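Local coordinates for protein GCN5-related N-acetyltransferase (Kribbella flavida, PDB 4MY0) that binds acetyl-coenzyme A and probably transfers its acetyl group to amine substrates, possibly aminoglycosides, at residues G35-E38 and D39-D43; V45-H49 and D50-L54; E192-I195 and A196-L199; Y216-D220 and G221-V225. All blocks are in the same frame, centred on the assembly; numbering follows the deposited sequence.

In the fold
Interactions 1 and 2 share helix 34-49 of the first GNAT domain: interaction 1 spans its N-terminal half and interaction 2 its C-terminal end and the turn into strand 53-58, touching where Trp40 CH2 lies 4.0 Å from Phe53 CZ. Interaction 3, on helix 192-200 of the second GNAT domain, is tied to both through Lys194, whose NZ is modelled 2.5 Å from Asp43 OD1 and a long 3.6 Å from Glu46 OE2. Interaction 4, a hairpin, touches none of the others, its nearest atoms about 6 Å from interaction 3. The Trp40 and Phe53 side chains are each about 12 Å from the bound coenzyme A derivative, that of Trp218 about 7 Å from an acetyl-coenzyme A.

Interaction 1. Residues G35-E38 and D39-D43; sequences GARE and DWVRD
The carbonyl oxygen of Arg37 receives two backbone N-H groups. Val41 N, 2.9 Å from Arg37 O, arrives nearly head-on (C=O...N 169°), the regular i-to-i+4 bond of an alpha-helix. Trp40 N, also 2.9 Å from Arg37 O, has i-to-i+3 spacing and stands above the carbonyl plane, 69° out of it. Trp40 N divides itself between two acceptors, since its usual helical partner, Ala36 O, gets only a weak, bent bond of 3.1 Å. The turn is thus locally tightened, and the next bond, Arg42 N to Glu38 O at 3.3 Å, is weak as well. Val41 CG2 stands anti to its own carbonyl carbon and beside its backbone N, which turns it back onto the preceding turn: it lies 3.3 Å from Arg37 O and meets the Arg37 guanidinium obliquely, 4.2 Å from NH2. Arg37 runs out extended, and its NH1 makes a salt bridge to Asp19. The Trp40 indole leads away from residues 35-38 and packs on Val21, Leu22 and Arg25 of helix 18-26. On another flank, the Arg42 chain bends at chi3 (66°), folding its guanidinium back to Asp39 OD2 in an i-to-i+3 salt bridge, although its modelled length is too short to be trusted. Helix 34-49 is thus amphipathic, with Asp39 and Arg42 on one flank and Trp40 packed against helix 18-26 on another; with helix 18-26 it forms the helical pair joining the first two strands of the GNAT fold.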
# COMPACT_ATOMS: atom_id res chain seq x y z
N GLY C 35 29.50 9.41 -3.58
CA GLY C 35 30.02 9.63 -2.24
C GLY C 35 30.26 8.34 -1.47
O GLY C 35 31.08 8.30 -0.55
N ALA C 36 29.54 7.29 -1.84
CA ALA C 36 29.62 6.02 -1.13
C ALA C 36 30.80 5.18 -1.61
O ALA C 36 31.36 4.37 -0.87
CB ALA C 36 28.32 5.24 -1.27
N ARG C 37 31.17 5.39 -2.88
CA ARG C 37 32.30 4.72 -3.49
C ARG C 37 33.60 5.21 -2.86
O ARG C 37 34.48 4.41 -2.49
CB ARG C 37 32.31 5.00 -4.99
CG ARG C 37 33.35 4.21 -5.78
CD ARG C 37 33.34 4.63 -7.24
NE ARG C 37 34.19 3.77 -8.05
CZ ARG C 37 35.51 3.92 -8.17
NH1 ARG C 37 36.21 3.09 -8.93
NH2 ARG C 37 36.12 4.91 -7.53
N GLU C 38 33.71 6.53 -2.74
CA GLU C 38 34.82 7.17 -2.04
C GLU C 38 35.08 6.56 -0.66
O GLU C 38 36.23 6.27 -0.31
CB GLU C 38 34.53 8.67 -1.89
CG GLU C 38 35.50 9.40 -0.98
CD GLU C 38 35.56 10.89 -1.28
OE1 GLU C 38 36.67 11.43 -1.39
OE2 GLU C 38 34.48 11.51 -1.42
N ASP C 39 34.01 6.37 0.10
CA ASP C 39 34.10 5.78 1.43
C ASP C 39 34.41 4.28 1.38
O ASP C 39 34.88 3.70 2.36
CB ASP C 39 32.81 6.02 2.22
CG ASP C 39 32.68 7.45 2.72
OD1 ASP C 39 32.12 8.30 2.00
OD2 ASP C 39 33.15 7.72 3.86
N TRP C 40 34.12 3.65 0.24
CA TRP C 40 34.33 2.21 0.10
C TRP C 40 35.79 1.91 -0.21
O TRP C 40 36.38 1.00 0.37
CB TRP C 40 33.41 1.63 -0.98
CG TRP C 40 33.43 0.13 -1.09
CD1 TRP C 40 32.52 -0.76 -0.57
CD2 TRP C 40 34.39 -0.66 -1.81
NE1 TRP C 40 32.87 -2.05 -0.91
CE2 TRP C 40 34.02 -2.01 -1.66
CE3 TRP C 40 35.53 -0.35 -2.56
CZ2 TRP C 40 34.75 -3.05 -2.24
CZ3 TRP C 40 36.26 -1.38 -3.12
CH2 TRP C 40 35.87 -2.71 -2.96
N VAL C 41 36.36 2.69 -1.13
CA VAL C 41 37.77 2.57 -1.49
C VAL C 41 38.68 2.79 -0.29
O VAL C 41 39.59 1.99 -0.03
CB VAL C 41 38.14 3.56 -2.60
CG1 VAL C 41 39.63 3.49 -2.91
CG2 VAL C 41 37.32 3.28 -3.84
N ARG C 42 38.43 3.87 0.45
CA ARG C 42 39.21 4.18 1.64
C ARG C 42 39.12 3.04 2.66
O ARG C 42 40.13 2.64 3.24
CB ARG C 42 38.74 5.50 2.26
CG ARG C 42 39.51 5.90 3.51
CD ARG C 42 38.99 7.21 4.11
NE ARG C 42 37.62 7.08 4.62
CZ ARG C 42 36.57 7.71 4.12
NH1 ARG C 42 36.71 8.53 3.08
NH2 ARG C 42 35.36 7.53 4.66
N ASP C 43 37.92 2.50 2.85
CA ASP C 43 37.75 1.36 3.74
C ASP C 43 38.45 0.10 3.20
O ASP C 43 39.05 -0.66 3.97
CB ASP C 43 36.26 1.07 3.97
CG ASP C 43 35.70 1.83 5.17
OD1 ASP C 43 35.77 1.29 6.30
OD2 ASP C 43 35.18 2.96 4.98

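Interaction 2. Residues V45-H49 and D50-L54; sequences VEFVH and DGRFL
Arg52 N reaches back to Phe47 O (2.9 Å) and Gly51 N more weakly to Val48 O (3.3 Å), a Schellman motif that ends the helix, with Gly51 at positive phi (71°) as the C-prime residue. The Arg52 side chain bends at chi3 (31°), which brings its guanidinium back over the helix end. Its NH2 donates to Glu46 OE1 at 3.1 Å, in the guanidinium plane but from above the carboxylate plane, the two planes standing 53° apart. NH1 meets the anti lone pair of Asp50 OD2 at 2.9 Å, and NH2 has a second salt bridge to Asp70, so three carboxylates surround the cation; NE donates to Ile68 O. The same NH2 approaches the Phe47 ring obliquely, 3.4 Å from CE1. A leucine here would probably leave Glu46, Asp50 and Asp70 without their shared counter-charge and Ile68 O without its side-chain donor. On the apolar side, Phe53 CD1 meets both Phe47 CB at 3.8 Å and Val48 CG2 at 4.0 Å. Phe47 also stacks edge-to-face with Trp69. Strand 53-58 thus starts between helix 18-26, where Phe53 packs on Leu18 and Val21, and helix 99-113, on which Leu54 packs.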
# COMPACT_ATOMS: atom_id res chain seq x y z
N VAL C 45 41.14 -0.22 1.32
CA VAL C 45 42.60 -0.15 1.43
C VAL C 45 43.13 -0.74 2.74
O VAL C 45 44.11 -1.50 2.74
CB VAL C 45 43.11 1.30 1.21
CG1 VAL C 45 44.57 1.44 1.63
CG2 VAL C 45 42.94 1.71 -0.25
N GLU C 46 42.47 -0.40 3.85
CA GLU C 46 42.75 -0.97 5.17
C GLU C 46 42.78 -2.50 5.09
O GLU C 46 43.74 -3.13 5.53
CB GLU C 46 41.70 -0.48 6.18
CG GLU C 46 41.45 -1.40 7.39
CD GLU C 46 39.94 -1.60 7.71
OE1 GLU C 46 39.62 -2.50 8.52
OE2 GLU C 46 39.10 -0.85 7.15
N PHE C 47 41.74 -3.08 4.50
CA PHE C 47 41.67 -4.53 4.34
C PHE C 47 42.82 -5.07 3.49
O PHE C 47 43.40 -6.12 3.81
CB PHE C 47 40.34 -4.92 3.68
CG PHE C 47 39.14 -4.79 4.59
CD1 PHE C 47 38.72 -5.87 5.36
CD2 PHE C 47 38.41 -3.61 4.65
CE1 PHE C 47 37.59 -5.76 6.20
CE2 PHE C 47 37.29 -3.49 5.48
CZ PHE C 47 36.88 -4.57 6.25
N VAL C 48 43.14 -4.37 2.40
CA VAL C 48 44.20 -4.78 1.49
C VAL C 48 45.55 -4.84 2.22
O VAL C 48 46.30 -5.81 2.09
CB VAL C 48 44.30 -3.82 0.27
CG1 VAL C 48 45.69 -3.83 -0.36
CG2 VAL C 48 43.23 -4.15 -0.76
N HIS C 49 45.82 -3.82 3.01
CA HIS C 49 47.11 -3.71 3.66
C HIS C 49 47.29 -4.69 4.83
O HIS C 49 48.41 -4.99 5.20
CB HIS C 49 47.39 -2.27 4.08
CG HIS C 49 47.66 -1.36 2.91
ND1 HIS C 49 48.25 -1.80 1.75
CD2 HIS C 49 47.40 -0.05 2.73
CE1 HIS C 49 48.35 -0.80 0.90
NE2 HIS C 49 47.84 0.28 1.47
N ASP C 50 46.19 -5.19 5.39
CA ASP C 50 46.31 -6.12 6.51
C ASP C 50 46.13 -7.58 6.07
O ASP C 50 46.03 -8.48 6.91
CB ASP C 50 45.33 -5.75 7.64
CG ASP C 50 45.73 -6.37 8.99
OD1 ASP C 50 46.94 -6.60 9.22
OD2 ASP C 50 44.82 -6.61 9.82
N GLY C 51 46.09 -7.82 4.76
CA GLY C 51 45.98 -9.18 4.24
C GLY C 51 44.60 -9.77 4.48
O GLY C 51 44.44 -10.99 4.63
N ARG C 52 43.59 -8.90 4.50
CA ARG C 52 42.23 -9.35 4.77
C ARG C 52 41.26 -9.06 3.61
O ARG C 52 40.05 -8.88 3.82
CB ARG C 52 41.73 -8.75 6.10
CG ARG C 52 42.44 -9.31 7.35
CD ARG C 52 42.39 -8.35 8.54
NE ARG C 52 41.17 -7.55 8.51
CZ ARG C 52 41.12 -6.25 8.74
NH1 ARG C 52 42.21 -5.57 9.06
NH2 ARG C 52 39.95 -5.62 8.67
N PHE C 53 41.80 -9.03 2.40
CA PHE C 53 40.98 -8.87 1.19
C PHE C 53 41.38 -9.93 0.16
O PHE C 53 42.44 -9.82 -0.49
CB PHE C 53 41.17 -7.46 0.60
CG PHE C 53 39.95 -6.91 -0.08
CD1 PHE C 53 39.62 -5.57 0.02
CD2 PHE C 53 39.12 -7.74 -0.84
CE1 PHE C 53 38.48 -5.05 -0.60
CE2 PHE C 53 37.98 -7.24 -1.47
CZ PHE C 53 37.66 -5.89 -1.35
N LEU C 54 40.55 -10.95 0.01
CA LEU C 54 40.87 -12.05 -0.90
C LEU C 54 40.06 -11.97 -2.19
O LEU C 54 38.97 -11.40 -2.21
CB LEU C 54 40.64 -13.40 -0.21
CG LEU C 54 41.65 -13.68 0.91
CD1 LEU C 54 41.22 -14.86 1.69
CD2 LEU C 54 43.02 -13.94 0.33

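Interaction 3. Residues E192-I195 and A196-L199; sequences ESKI and AEWL
The Trp198 indole takes the carbonyl oxygen of Ile195 at its edge, near the ring plane, with CE3 4.1 Å from Ile195 O, and Ile195 CG2 nears the same CE3 at 4.2 Å. Both residues sit on one turn of the alpha-helix 192-200 in the second GNAT domain. With CG anti to the backbone N (chi1 -180°), the indole reaches Val215 of strand 212-219 and Asp226 and Glu227 of strand 222-230. The helix is regular: Ala196 N, Glu197 N, Trp198 N and Leu199 N each bond to the oxygen four residues back. Lys194 and Glu197 meet on a more open flank. The lysine chain bends at chi2 (82°), so that its CE lies 3.8 Å from Glu197 OE1 while NZ remains 4.2 Å from that oxygen, beyond a salt bridge. The ammonium instead pairs with Asp43 of helix 34-49, tying together helices of the two GNAT domains. Ile195 and Leu199 are buried and face helix 168-182, the first against Ala168 and Leu172, the second against Phe171. They lie side by side, pointing the same way, with Ile195 CG2 4.0 Å from Leu199 CD1.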
# COMPACT_ATOMS: atom_id res chain seq x y z
N GLU C 192 38.58 0.50 18.50
CA GLU C 192 38.31 1.82 19.06
C GLU C 192 38.26 2.89 17.96
O GLU C 192 37.45 3.83 18.03
CB GLU C 192 39.36 2.21 20.10
CG GLU C 192 39.25 3.65 20.61
CD GLU C 192 40.16 3.94 21.79
OE1 GLU C 192 40.67 5.08 21.89
OE2 GLU C 192 40.35 3.03 22.62
N SER C 193 39.11 2.73 16.95
CA SER C 193 39.18 3.66 15.82
C SER C 193 37.85 3.70 15.06
O SER C 193 37.36 4.78 14.71
CB SER C 193 40.30 3.25 14.86
OG SER C 193 39.93 2.13 14.07
N LYS C 194 37.28 2.53 14.81
CA LYS C 194 36.04 2.41 14.05
C LYS C 194 34.86 2.99 14.83
O LYS C 194 33.95 3.58 14.25
CB LYS C 194 35.78 0.94 13.69
CG LYS C 194 35.07 0.75 12.36
CD LYS C 194 36.04 0.81 11.18
CE LYS C 194 35.29 0.85 9.85
NZ LYS C 194 36.21 0.62 8.69
N ILE C 195 34.90 2.85 16.14
CA ILE C 195 33.88 3.43 17.01
C ILE C 195 33.97 4.95 17.00
O ILE C 195 32.95 5.63 16.97
CB ILE C 195 34.01 2.88 18.44
CG1 ILE C 195 33.46 1.45 18.47
CG2 ILE C 195 33.29 3.79 19.45
CD1 ILE C 195 33.93 0.64 19.61
N ALA C 196 35.19 5.47 17.01
CA ALA C 196 35.41 6.91 16.88
C ALA C 196 34.82 7.47 15.57
O ALA C 196 34.23 8.56 15.56
CB ALA C 196 36.91 7.23 17.00
N GLU C 197 34.98 6.73 14.47
CA GLU C 197 34.42 7.14 13.18
C GLU C 197 32.90 7.25 13.29
O GLU C 197 32.29 8.19 12.79
CB GLU C 197 34.78 6.12 12.08
CG GLU C 197 36.28 5.96 11.83
CD GLU C 197 36.59 4.99 10.69
OE1 GLU C 197 35.66 4.63 9.93
OE2 GLU C 197 37.77 4.58 10.56
N TRP C 198 32.32 6.26 13.96
CA TRP C 198 30.89 6.14 14.16
C TRP C 198 30.38 7.34 14.95
O TRP C 198 29.38 7.94 14.59
CB TRP C 198 30.66 4.81 14.90
CG TRP C 198 29.25 4.41 15.23
CD1 TRP C 198 28.17 4.38 14.39
CD2 TRP C 198 28.79 3.90 16.50
NE1 TRP C 198 27.06 3.92 15.07
CE2 TRP C 198 27.42 3.61 16.36
CE3 TRP C 198 29.41 3.67 17.74
CZ2 TRP C 198 26.65 3.10 17.42
CZ3 TRP C 198 28.65 3.16 18.79
CH2 TRP C 198 27.28 2.88 18.62
N LEU C 199 31.11 7.71 16.01
CA LEU C 199 30.71 8.82 16.87
C LEU C 199 31.01 10.18 16.26
O LEU C 199 30.40 11.18 16.65
CB LEU C 199 31.38 8.71 18.24
CG LEU C 199 31.04 7.48 19.09
CD1 LEU C 199 31.87 7.46 20.37
CD2 LEU C 199 29.56 7.44 19.40

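Interaction 4. Residues Y216-D220 and G221-V225; sequences YNWSD and GDLQV
Trp218 and Leu223 form the tight part of this beta hairpin, whose antiparallel strands join through a type I' turn from Ser219 to Asp222. Leu223 CD2 sits over one face of the indole, 3.7 Å from the centroid of the six-membered ring of Trp218, a CH-pi contact. Gly221 O lies at the ring edge, 3.8 Å from Trp218 CZ3. The same methyl, Leu223 CD2, also reaches the edge of the Tyr216 ring, 4.0 Å from CD1, so one leucine branch serves two aromatics. Trp218 CG lies beside its backbone N and anti to its carbonyl carbon (chi1 -71°), which lays the six-membered ring over that methyl. Its NE1 bonds to Ala26 O of the second subunit, and its ring touches Ile249, part of the acetyl-coenzyme A pocket. With an alanine here, Leu223 CD2 would probably lose the indole face it packs on, keeping only the Tyr216 edge of these two rings, and Ala26 O of the second subunit its indole donor. The face carrying Asn217, Ser219, Asp222 and Gln224 is looser and partly exposed. The Asn217 and Gln224 amides run side by side with planes 72° apart, and OD1 of Asn217 stays 3.7 Å from NE2 of Gln224; both amides turn to Asp226, Asn217 only weakly. Ser219 OG is 3.9 Å from Gln224 OE1. The turn itself, Asp220 and Gly221, is exposed. Gly221 adopts backbone angles at which a side chain would run into Asp220 O. Beneath the turn, Ser219 N points almost straight at Asp222 O, 2.6 Å away with an N-H...O angle of 177°.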
# COMPACT_ATOMS: atom_id res chain seq x y z
N TYR C 216 21.84 7.16 18.35
CA TYR C 216 20.68 7.03 17.47
C TYR C 216 20.76 7.97 16.28
O TYR C 216 21.68 8.80 16.18
CB TYR C 216 19.37 7.20 18.24
CG TYR C 216 19.12 8.58 18.81
CD1 TYR C 216 18.21 9.45 18.21
CD2 TYR C 216 19.76 9.01 19.96
CE1 TYR C 216 17.97 10.69 18.73
CE2 TYR C 216 19.53 10.26 20.49
CZ TYR C 216 18.64 11.10 19.88
OH TYR C 216 18.39 12.34 20.43
N ASN C 217 19.81 7.82 15.35
CA ASN C 217 19.81 8.63 14.13
C ASN C 217 18.43 8.62 13.48
O ASN C 217 17.54 7.89 13.92
CB ASN C 217 20.86 8.11 13.14
CG ASN C 217 20.86 6.59 13.03
OD1 ASN C 217 19.94 6.00 12.48
ND2 ASN C 217 21.90 5.96 13.58
N TRP C 218 18.25 9.44 12.44
CA TRP C 218 16.98 9.47 11.72
C TRP C 218 16.85 8.28 10.79
O TRP C 218 17.81 7.92 10.12
CB TRP C 218 16.87 10.75 10.91
CG TRP C 218 16.67 11.95 11.78
CD1 TRP C 218 17.61 12.86 12.16
CD2 TRP C 218 15.44 12.36 12.40
NE1 TRP C 218 17.04 13.81 12.96
CE2 TRP C 218 15.71 13.53 13.12
CE3 TRP C 218 14.14 11.86 12.38
CZ2 TRP C 218 14.72 14.21 13.84
CZ3 TRP C 218 13.16 12.53 13.10
CH2 TRP C 218 13.46 13.69 13.83
N SER C 219 15.65 7.72 10.73
CA SER C 219 15.33 6.67 9.75
C SER C 219 13.96 6.99 9.10
O SER C 219 12.92 6.63 9.65
CB SER C 219 15.32 5.30 10.43
OG SER C 219 15.26 4.25 9.49
N ASP C 220 13.98 7.68 7.97
CA ASP C 220 12.76 8.04 7.22
C ASP C 220 11.65 8.64 8.07
O ASP C 220 10.53 8.13 8.07
CB ASP C 220 12.17 6.81 6.51
CG ASP C 220 13.14 6.18 5.55
OD1 ASP C 220 13.45 6.80 4.51
OD2 ASP C 220 13.57 5.04 5.83
N GLY C 221 11.95 9.70 8.80
CA GLY C 221 10.93 10.35 9.60
C GLY C 221 10.81 9.78 11.00
O GLY C 221 10.25 10.42 11.89
N ASP C 222 11.31 8.56 11.20
CA ASP C 222 11.37 8.03 12.57
C ASP C 222 12.80 8.06 13.11
O ASP C 222 13.75 8.41 12.40
CB ASP C 222 10.81 6.61 12.61
CG ASP C 222 9.32 6.57 12.27
OD1 ASP C 222 8.55 7.41 12.81
OD2 ASP C 222 8.94 5.70 11.45
N LEU C 223 12.95 7.69 14.37
CA LEU C 223 14.29 7.58 14.95
C LEU C 223 14.65 6.11 15.10
O LEU C 223 13.77 5.23 15.26
CB LEU C 223 14.35 8.29 16.30
CG LEU C 223 14.16 9.81 16.25
CD1 LEU C 223 13.98 10.35 17.66
CD2 LEU C 223 15.34 10.47 15.57
N GLN C 224 15.94 5.84 14.99
CA GLN C 224 16.42 4.48 15.11
C GLN C 224 17.56 4.46 16.12
O GLN C 224 18.52 5.23 16.00
CB GLN C 224 16.94 3.98 13.77
CG GLN C 224 17.73 2.70 13.89
CD GLN C 224 18.38 2.30 12.59
OE1 GLN C 224 17.69 2.00 11.62
NE2 GLN C 224 19.71 2.29 12.55
N VAL C 225 17.45 3.60 17.12
CA VAL C 225 18.51 3.46 18.12
C VAL C 225 19.46 2.35 17.65
O VAL C 225 19.03 1.22 17.43
CB VAL C 225 17.91 3.12 19.49
CG1 VAL C 225 19.01 2.76 20.50
CG2 VAL C 225 17.07 4.30 19.99